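Local structure of NAD-dependent epimerase/dehydratase (3GPI) at residues 66-70 / 88-93; 165-169 / 220-224; 178-183 / 243-249. The protein is of unknown function but, as a member of the NAD-dependent epimerase/dehydratase family, probably uses a dinucleotide cofactor bound to a Rossmann-type domain. All blocks are in the same frame, centred on the assembly; numbering follows the deposited sequence.

How the contacts relate
Contact 1 lies in the parallel part of the main sheet, where strand 66-69 is covered by helix 86-95. Contacts 2 and 3 lie on the other side of the chain's centre, with contact centres about 34 and 31 Å from that of contact 1. Contact 1 closes before either of them opens along the chain, whereas contacts 2 and 3 interleave: 165-169, 178-183, 220-224, 243-249. Their centres are about 13 Å apart and they touch directly, with V220 N hydrogen-bonded to A180 O. Strand 181-186 of contact 3 belongs to the same mixed sheet as strand 66-69 of contact 1, and helix 220-230 of contact 2 follows strand 218-219, which pairs with 181-186.

Contact 1 of 3, residues 66-70 / 88-93; sequences ILVYC and GLRNTL
Y69 lays its ring against the start of segment 88-93, and this is where strand and helix pack most closely. L89 CD1 sits over one face of the ring in a CH-pi contact, 4.1 Å from its centroid, while T92 OG1 comes to the ring edge, 3.5 Å from Y69 CE1. The phenol oxygen ends against helix backbone: Y69 OH is 2.9 Å from G88 C, but its angles to L89 N and G88 O are too poor for hydrogen bonds. Glycine suits this place because G88 offers only backbone where the hydroxyl arrives. The chi1 of T92 (-63°) divides its branches: OG1, beside its own backbone N, turns back to donate to G88 O at 2.8 Å, and CG2 turns to the strand. G88 O thus accepts from T92 OG1 and T92 N, on opposite faces of its plane, and the buried threonine hydroxyl is satisfied within its own helix.

Farther along, the packing is lighter and wholly aliphatic. L67 CD2 meets L93 CD2 at 3.9 Å, the two side chains crossing at about a right angle, and touches T92 CG2 at 4.1 Å. R90 points away from the strand and is exposed, marking the solvent side of the helix.

The axes of strand 66-69 and helix segment 88-93 run nearly antiparallel (162°) and 10.9 Å apart, as expected for a helix lying on a sheet in a Rossmann-type fold. Strands 6-9 and 103-109 flank strand 66-69 in parallel, and helix 132-143 packs beside 86-95 through L143, which touches L89 and L93.

Contact 2 of 3, residues 165-169 / 220-224; sequences MIRQA and VHDLL
The amide of Q168 is the flat group that takes part here, and it meets L224 through its oxygen: OE1 lies 3.9 Å from the methyl CD2 of L224, while NE2 turns away to a weak hydrogen bond with Q174 O. The CB and CG of Q168 pass the same methyl, so the aliphatic stem and OE1 both line it.

L224 makes the largest part of the contact. Its chi1 of -70° sends CG beside its own backbone N, and CD2 reaches the backbone of 165-169, 3.7 Å from A169 N and 3.9 Å from M165 O. A169 suits this place because its small CB lets the backbones come close, with A169 CA and L224 CA 4.8 Å apart and A169 CB 3.7 Å from L224 O. In the conformer described, the bent chain of M165 crosses L223 at about a right angle, M165 CG lying 3.8 Å from L223 CD2.

Helix 164-168 thus packs on the start of helix 220-230, and Y270 and Y266 of helix 266-277 touch M165 and L223. No hydrogen bond crosses between the segments. The backbone amides of A169 and L224 are already bonded within their own segments, to M165 O and V220 O, so the two are joined by shape and apolar contact.

Contact 3 of 3, residues 178-183 / 243-249; sequences RNAWTN and VQGNKKL. With EDO (1,2-ethanediol), chain C.
W181 has chi1 of -70°, which puts its indole beside its own backbone N and against K248, and N183 uses a similar torsion, -61°, to carry its amide between K247 and L249. Over one face of the indole lies the aliphatic chain of K248, whose CD is 3.6 Å from the centroid of the six-membered ring, a CH-pi contact. V243 CG1 meets the pyrrole part, 3.5 Å from W181 NE1, and that nitrogen donates to E118.

The N183 amide reads the backbone at both ends. Its ND2 donates to K247 O at 2.9 Å in a nearly straight bond (169°), lying in the amide plane, while OD1 accepts from L249 N at 3.0 Å, from above the carbonyl plane, and from a water that also reaches L249 O. An ethanediol, probably from the crystallisation liquor and doubtful in its exact position, lies beside N183 and N246.

Backbone bonds link W181 N to G245 O and Q244 N to N179 O. G245 adopts backbone angles suited to glycine and puts its CA over one face of the R178 guanidinium, 3.6 Å above the plane; R178 also makes a salt bridge with E116.

The contact joins the start of strand 181-186, in the main sheet, to the loop leading into strand 248-249, which pairs with 120-121 in a separate small sheet. Asparagine amides fasten the two where regular sheet pairing is lacking: N183 uses both ends, while N246 donates to W181 O and accepts from K247 NZ, itself bonded to Y113 O. The indole packs against K248 and V243 at a partly exposed surface.

Contact 1 of 3, residues 66-70 / 88-93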
loop_
_atom_site.group_PDB
_atom_site.type_symbol
_atom_site.label_atom_id
_atom_site.label_comp_id
_atom_site.label_asym_id
_atom_site.label_seq_id
_atom_site.Cartn_x
_atom_site.Cartn_y
_atom_site.Cartn_z
ATOM N N ILE A 66 -11.977 -1.498 14.172
ATOM C CA ILE A 66 -10.736 -1.475 13.421
ATOM C C ILE A 66 -10.667 -0.200 12.586
ATOM O O ILE A 66 -11.647 0.164 11.912
ATOM C CB ILE A 66 -10.624 -2.699 12.472
ATOM C CG1 ILE A 66 -10.748 -4.020 13.215
ATOM C CG2 ILE A 66 -9.348 -2.655 11.615
ATOM C CD1 ILE A 66 -9.575 -4.401 14.075
ATOM N N LEU A 67 -9.530 0.510 12.671
ATOM C CA LEU A 67 -9.234 1.597 11.742
ATOM C C LEU A 67 -8.189 1.149 10.746
ATOM O O LEU A 67 -7.153 0.645 11.171
ATOM C CB LEU A 67 -8.709 2.801 12.509
ATOM C CG LEU A 67 -8.174 3.964 11.660
ATOM C CD1 LEU A 67 -9.252 4.606 10.794
ATOM C CD2 LEU A 67 -7.532 5.005 12.595
ATOM N N VAL A 68 -8.463 1.309 9.443
ATOM C CA VAL A 68 -7.413 1.157 8.436
ATOM C C VAL A 68 -7.142 2.555 7.900
ATOM O O VAL A 68 -8.048 3.174 7.339
ATOM C CB VAL A 68 -7.846 0.222 7.270
ATOM C CG1 VAL A 68 -6.695 0.067 6.298
ATOM C CG2 VAL A 68 -8.260 -1.124 7.818
ATOM N N TYR A 69 -5.928 3.049 8.100
ATOM C CA TYR A 69 -5.617 4.408 7.721
ATOM C C TYR A 69 -4.723 4.382 6.493
ATOM O O TYR A 69 -3.589 3.928 6.575
ATOM C CB TYR A 69 -4.936 5.116 8.895
ATOM C CG TYR A 69 -4.833 6.610 8.732
ATOM C CD1 TYR A 69 -5.863 7.437 9.145
ATOM C CD2 TYR A 69 -3.710 7.181 8.140
ATOM C CE1 TYR A 69 -5.787 8.797 8.979
ATOM C CE2 TYR A 69 -3.609 8.550 7.991
ATOM C CZ TYR A 69 -4.657 9.345 8.401
ATOM O OH TYR A 69 -4.567 10.700 8.227
ATOM N N CYS A 70 -5.276 4.876 5.393
ATOM C CA CYS A 70 -4.615 4.876 4.084
ATOM C C CYS A 70 -4.201 6.285 3.640
ATOM O O CYS A 70 -3.473 6.401 2.649
ATOM C CB CYS A 70 -5.581 4.349 3.043
ATOM S SG CYS A 70 -6.318 2.767 3.409
ATOM N N GLY A 88 -3.041 14.285 10.186
ATOM C CA GLY A 88 -4.257 13.594 9.763
ATOM C C GLY A 88 -4.556 12.363 10.612
ATOM O O GLY A 88 -5.724 12.088 10.956
ATOM N N LEU A 89 -3.508 11.601 10.911
ATOM C CA LEU A 89 -3.619 10.421 11.770
ATOM C C LEU A 89 -3.933 10.805 13.221
ATOM O O LEU A 89 -4.750 10.173 13.891
ATOM C CB LEU A 89 -2.324 9.605 11.696
ATOM C CG LEU A 89 -2.213 8.384 12.627
ATOM C CD1 LEU A 89 -3.313 7.322 12.324
ATOM C CD2 LEU A 89 -0.831 7.765 12.537
ATOM N N ARG A 90 -3.267 11.851 13.711
ATOM C CA ARG A 90 -3.512 12.331 15.074
ATOM C C ARG A 90 -4.956 12.813 15.214
ATOM O O ARG A 90 -5.618 12.442 16.202
ATOM C CB ARG A 90 -2.531 13.439 15.518
ATOM C CG ARG A 90 -2.572 13.691 17.027
ATOM C CD ARG A 90 -1.861 14.985 17.421
ATOM N NE ARG A 90 -0.451 14.973 17.050
ATOM C CZ ARG A 90 0.480 14.295 17.711
ATOM N NH1 ARG A 90 0.134 13.572 18.768
ATOM N NH2 ARG A 90 1.749 14.334 17.315
ATOM N N ASN A 91 -5.431 13.575 14.239
ATOM C CA ASN A 91 -6.793 14.117 14.235
ATOM C C ASN A 91 -7.808 12.983 14.214
ATOM O O ASN A 91 -8.785 13.015 14.966
ATOM C CB ASN A 91 -7.026 15.055 13.048
ATOM C CG ASN A 91 -6.241 16.358 13.172
ATOM O OD1 ASN A 91 -5.708 16.670 14.236
ATOM N ND2 ASN A 91 -6.169 17.089 12.083
ATOM N N THR A 92 -7.547 11.978 13.380
ATOM C CA THR A 92 -8.446 10.830 13.236
ATOM C C THR A 92 -8.480 10.015 14.519
ATOM O O THR A 92 -9.564 9.650 15.007
ATOM C CB THR A 92 -8.005 9.941 12.064
ATOM O OG1 THR A 92 -8.096 10.676 10.844
ATOM C CG2 THR A 92 -8.935 8.759 11.916
ATOM N N LEU A 93 -7.335 9.703 15.108
ATOM C CA LEU A 93 -7.338 8.979 16.354
ATOM C C LEU A 93 -8.034 9.738 17.476
ATOM O O LEU A 93 -8.817 9.179 18.229
ATOM C CB LEU A 93 -5.922 8.621 16.770
ATOM C CG LEU A 93 -5.211 7.689 15.794
ATOM C CD1 LEU A 93 -3.697 7.671 16.104
ATOM C CD2 LEU A 93 -5.802 6.285 15.907
#

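Contact 2 of 3, residues 165-169 / 220-224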
loop_
_atom_site.group_PDB
_atom_site.type_symbol
_atom_site.label_atom_id
_atom_site.label_comp_id
_atom_site.label_asym_id
_atom_site.label_seq_id
_atom_site.Cartn_x
_atom_site.Cartn_y
_atom_site.Cartn_z
ATOM N N MET A 165 4.134 1.420 -15.600
ATOM C CA MET A 165 5.239 0.618 -16.123
ATOM C C MET A 165 4.891 0.069 -17.507
ATOM O O MET A 165 5.757 -0.057 -18.388
ATOM C CB MET A 165 5.591 -0.552 -15.184
ATOM C CG MET A 165 6.430 -0.195 -13.927
ATOM S SD MET A 165 8.007 0.686 -14.201
ATOM C CE MET A 165 7.368 2.334 -14.016
ATOM N N ILE A 166 3.621 -0.293 -17.687
ATOM C CA ILE A 166 3.144 -0.805 -18.989
ATOM C C ILE A 166 3.276 0.270 -20.056
ATOM O O ILE A 166 3.749 -0.033 -21.175
ATOM C CB ILE A 166 1.692 -1.332 -18.912
ATOM C CG1 ILE A 166 1.679 -2.669 -18.184
ATOM C CG2 ILE A 166 1.032 -1.495 -20.315
ATOM C CD1 ILE A 166 0.290 -3.222 -17.935
ATOM N N ARG A 167 2.903 1.496 -19.712
ATOM C CA ARG A 167 3.015 2.591 -20.684
ATOM C C ARG A 167 4.479 2.934 -20.918
ATOM O O ARG A 167 4.879 3.067 -22.087
ATOM C CB ARG A 167 2.212 3.821 -20.233
ATOM C CG ARG A 167 0.695 3.556 -20.232
ATOM C CD ARG A 167 -0.078 4.829 -19.898
ATOM N NE ARG A 167 0.378 5.466 -18.652
ATOM C CZ ARG A 167 -0.161 5.261 -17.453
ATOM N NH1 ARG A 167 -1.184 4.432 -17.277
ATOM N NH2 ARG A 167 0.332 5.887 -16.417
ATOM N N GLN A 168 5.288 3.038 -19.864
ATOM C CA GLN A 168 6.681 3.394 -20.025
ATOM C C GLN A 168 7.415 2.339 -20.882
ATOM O O GLN A 168 8.342 2.661 -21.630
ATOM C CB GLN A 168 7.388 3.502 -18.693
ATOM C CG GLN A 168 8.838 4.039 -18.845
ATOM C CD GLN A 168 9.545 4.451 -17.564
ATOM O OE1 GLN A 168 9.415 3.824 -16.501
ATOM N NE2 GLN A 168 10.359 5.488 -17.689
ATOM N N ALA A 169 7.031 1.083 -20.759
ATOM C CA ALA A 169 7.660 0.008 -21.522
ATOM C C ALA A 169 7.452 0.177 -23.027
ATOM O O ALA A 169 8.194 -0.392 -23.812
ATOM C CB ALA A 169 7.089 -1.334 -21.064
ATOM N N VAL A 220 14.879 -2.208 -12.883
ATOM C CA VAL A 220 13.808 -1.577 -13.663
ATOM C C VAL A 220 13.932 -1.924 -15.167
ATOM O O VAL A 220 12.945 -2.112 -15.848
ATOM C CB VAL A 220 13.713 -0.046 -13.397
ATOM C CG1 VAL A 220 14.941 0.721 -13.950
ATOM C CG2 VAL A 220 12.417 0.532 -13.905
ATOM N N HIS A 221 15.155 -2.025 -15.673
ATOM C CA HIS A 221 15.306 -2.369 -17.080
ATOM C C HIS A 221 14.868 -3.771 -17.406
ATOM O O HIS A 221 14.395 -4.016 -18.498
ATOM C CB HIS A 221 16.760 -2.120 -17.575
ATOM C CG HIS A 221 17.028 -0.682 -17.896
ATOM N ND1 HIS A 221 17.117 -0.232 -19.197
ATOM C CD2 HIS A 221 17.195 0.406 -17.096
ATOM C CE1 HIS A 221 17.331 1.074 -19.179
ATOM N NE2 HIS A 221 17.386 1.485 -17.925
ATOM N N ASP A 222 15.010 -4.696 -16.462
ATOM C CA ASP A 222 14.503 -6.027 -16.731
ATOM C C ASP A 222 12.980 -6.031 -16.800
ATOM O O ASP A 222 12.392 -6.727 -17.628
ATOM C CB ASP A 222 14.957 -7.021 -15.660
ATOM C CG ASP A 222 16.436 -7.376 -15.756
ATOM O OD1 ASP A 222 17.105 -7.003 -16.743
ATOM O OD2 ASP A 222 16.890 -8.026 -14.805
ATOM N N LEU A 223 12.327 -5.256 -15.949
ATOM C CA LEU A 223 10.874 -5.177 -15.978
ATOM C C LEU A 223 10.413 -4.499 -17.268
ATOM O O LEU A 223 9.507 -4.997 -17.924
ATOM C CB LEU A 223 10.386 -4.391 -14.752
ATOM C CG LEU A 223 8.880 -4.178 -14.722
ATOM C CD1 LEU A 223 8.081 -5.507 -14.728
ATOM C CD2 LEU A 223 8.470 -3.370 -13.515
ATOM N N LEU A 224 11.064 -3.399 -17.629
ATOM C CA LEU A 224 10.689 -2.661 -18.844
ATOM C C LEU A 224 10.887 -3.519 -20.083
ATOM O O LEU A 224 10.009 -3.527 -20.924
ATOM C CB LEU A 224 11.453 -1.350 -18.923
ATOM C CG LEU A 224 11.054 -0.296 -17.919
ATOM C CD1 LEU A 224 12.159 0.774 -17.858
ATOM C CD2 LEU A 224 9.671 0.303 -18.260
#

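Contact 3 of 3, residues 178-183 / 243-249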
loop_
_atom_site.group_PDB
_atom_site.type_symbol
_atom_site.label_atom_id
_atom_site.label_comp_id
_atom_site.label_asym_id
_atom_site.label_seq_id
_atom_site.Cartn_x
_atom_site.Cartn_y
_atom_site.Cartn_z
ATOM N N ARG A 178 19.509 5.085 -15.026
ATOM C CA ARG A 178 19.959 4.242 -13.920
ATOM C C ARG A 178 19.076 3.008 -13.830
ATOM O O ARG A 178 17.851 3.136 -13.855
ATOM C CB ARG A 178 19.863 5.009 -12.619
ATOM C CG ARG A 178 20.633 4.359 -11.533
ATOM C CD ARG A 178 19.838 4.406 -10.298
ATOM N NE ARG A 178 20.656 4.791 -9.179
ATOM C CZ ARG A 178 20.185 5.154 -7.992
ATOM N NH1 ARG A 178 18.874 5.164 -7.738
ATOM N NH2 ARG A 178 21.043 5.489 -7.052
ATOM N N ASN A 179 19.697 1.849 -13.678
ATOM C CA ASN A 179 18.981 0.569 -13.615
ATOM C C ASN A 179 18.846 0.073 -12.175
ATOM O O ASN A 179 19.530 -0.852 -11.765
ATOM C CB ASN A 179 19.720 -0.438 -14.515
ATOM C CG ASN A 179 18.978 -1.723 -14.672
ATOM O OD1 ASN A 179 17.761 -1.770 -14.413
ATOM N ND2 ASN A 179 19.653 -2.766 -15.107
ATOM N N ALA A 180 17.942 0.714 -11.435
ATOM C CA ALA A 180 17.778 0.471 -9.998
ATOM C C ALA A 180 16.826 -0.684 -9.721
ATOM O O ALA A 180 15.952 -0.985 -10.519
ATOM C CB ALA A 180 17.266 1.733 -9.365
ATOM N N TRP A 181 16.989 -1.316 -8.567
ATOM C CA TRP A 181 16.014 -2.292 -8.090
ATOM C C TRP A 181 14.630 -1.695 -7.910
ATOM O O TRP A 181 14.468 -0.540 -7.502
ATOM C CB TRP A 181 16.477 -2.858 -6.748
ATOM C CG TRP A 181 17.660 -3.734 -6.912
ATOM C CD1 TRP A 181 18.980 -3.385 -6.708
ATOM C CD2 TRP A 181 17.665 -5.079 -7.376
ATOM N NE1 TRP A 181 19.789 -4.455 -6.979
ATOM C CE2 TRP A 181 19.018 -5.516 -7.391
ATOM C CE3 TRP A 181 16.649 -5.992 -7.731
ATOM C CZ2 TRP A 181 19.386 -6.809 -7.790
ATOM C CZ3 TRP A 181 17.019 -7.290 -8.116
ATOM C CH2 TRP A 181 18.373 -7.682 -8.135
ATOM N N THR A 182 13.615 -2.490 -8.256
ATOM C CA THR A 182 12.225 -2.080 -8.066
ATOM C C THR A 182 11.478 -3.171 -7.306
ATOM O O THR A 182 11.680 -4.385 -7.568
ATOM C CB THR A 182 11.519 -1.770 -9.426
ATOM O OG1 THR A 182 11.497 -2.944 -10.267
ATOM C CG2 THR A 182 12.215 -0.623 -10.161
ATOM N N ASN A 183 10.605 -2.716 -6.410
ATOM C CA ASN A 183 9.824 -3.576 -5.512
ATOM C C ASN A 183 8.387 -3.193 -5.707
ATOM O O ASN A 183 8.049 -2.013 -5.837
ATOM C CB ASN A 183 10.217 -3.338 -4.072
ATOM C CG ASN A 183 11.675 -3.656 -3.802
ATOM O OD1 ASN A 183 12.047 -4.801 -3.578
ATOM N ND2 ASN A 183 12.512 -2.629 -3.848
ATOM N N VAL A 243 23.298 -3.002 -12.896
ATOM C CA VAL A 243 22.250 -2.993 -11.879
ATOM C C VAL A 243 22.788 -2.264 -10.662
ATOM O O VAL A 243 23.782 -2.706 -10.050
ATOM C CB VAL A 243 21.845 -4.418 -11.514
ATOM C CG1 VAL A 243 20.823 -4.415 -10.358
ATOM C CG2 VAL A 243 21.286 -5.140 -12.740
ATOM N N GLN A 244 22.145 -1.157 -10.311
ATOM C CA GLN A 244 22.593 -0.339 -9.199
ATOM C C GLN A 244 21.514 0.654 -8.789
ATOM O O GLN A 244 20.927 1.338 -9.619
ATOM C CB GLN A 244 23.904 0.384 -9.587
ATOM C CG GLN A 244 24.572 1.053 -8.408
ATOM C CD GLN A 244 24.144 2.481 -8.255
ATOM O OE1 GLN A 244 24.106 3.237 -9.236
ATOM N NE2 GLN A 244 23.831 2.881 -7.020
ATOM N N GLY A 245 21.216 0.700 -7.492
ATOM C CA GLY A 245 20.298 1.682 -6.971
ATOM C C GLY A 245 19.093 1.104 -6.226
ATOM O O GLY A 245 18.686 -0.040 -6.446
ATOM N N ASN A 246 18.572 1.907 -5.303
ATOM C CA ASN A 246 17.446 1.525 -4.462
ATOM C C ASN A 246 17.829 0.309 -3.603
ATOM O O ASN A 246 18.965 0.266 -3.128
ATOM C CB ASN A 246 16.171 1.296 -5.286
ATOM C CG ASN A 246 14.918 1.376 -4.431
ATOM O OD1 ASN A 246 14.843 2.113 -3.432
ATOM N ND2 ASN A 246 13.935 0.591 -4.795
ATOM N N LYS A 247 16.949 -0.680 -3.406
ATOM C CA LYS A 247 17.253 -1.831 -2.533
ATOM C C LYS A 247 16.314 -2.947 -2.853
ATOM O O LYS A 247 15.380 -2.743 -3.623
ATOM C CB LYS A 247 17.093 -1.461 -1.049
ATOM C CG LYS A 247 15.651 -1.132 -0.665
ATOM C CD LYS A 247 15.367 0.334 -0.655
ATOM C CE LYS A 247 13.846 0.531 -0.690
ATOM N NZ LYS A 247 13.481 1.944 -0.779
ATOM N N LYS A 248 16.550 -4.108 -2.260
ATOM C CA LYS A 248 15.634 -5.240 -2.412
ATOM C C LYS A 248 14.934 -5.403 -1.101
ATOM O O LYS A 248 15.535 -5.325 -0.045
ATOM C CB LYS A 248 16.394 -6.525 -2.751
ATOM C CG LYS A 248 17.115 -6.448 -4.106
ATOM C CD LYS A 248 17.970 -7.688 -4.391
ATOM C CE LYS A 248 19.214 -7.714 -3.506
ATOM N NZ LYS A 248 20.267 -8.666 -3.995
ATOM N N LEU A 249 13.637 -5.624 -1.167
ATOM C CA LEU A 249 12.861 -5.785 0.051
ATOM C C LEU A 249 12.321 -7.196 0.184
ATOM O O LEU A 249 11.721 -7.755 -0.741
ATOM C CB LEU A 249 11.713 -4.766 0.026
ATOM C CG LEU A 249 12.104 -3.307 0.023
ATOM C CD1 LEU A 249 10.975 -2.430 -0.485
ATOM C CD2 LEU A 249 12.551 -2.910 1.410
HETATM C C1 EDO C . 11.148 0.105 -5.653
HETATM O O1 EDO C . 10.213 0.226 -6.689
HETATM C C2 EDO C . 10.470 0.112 -4.326
HETATM O O2 EDO C . 11.343 0.271 -3.247
HETATM O O HOH W 1 10.157 -6.824 -3.118
#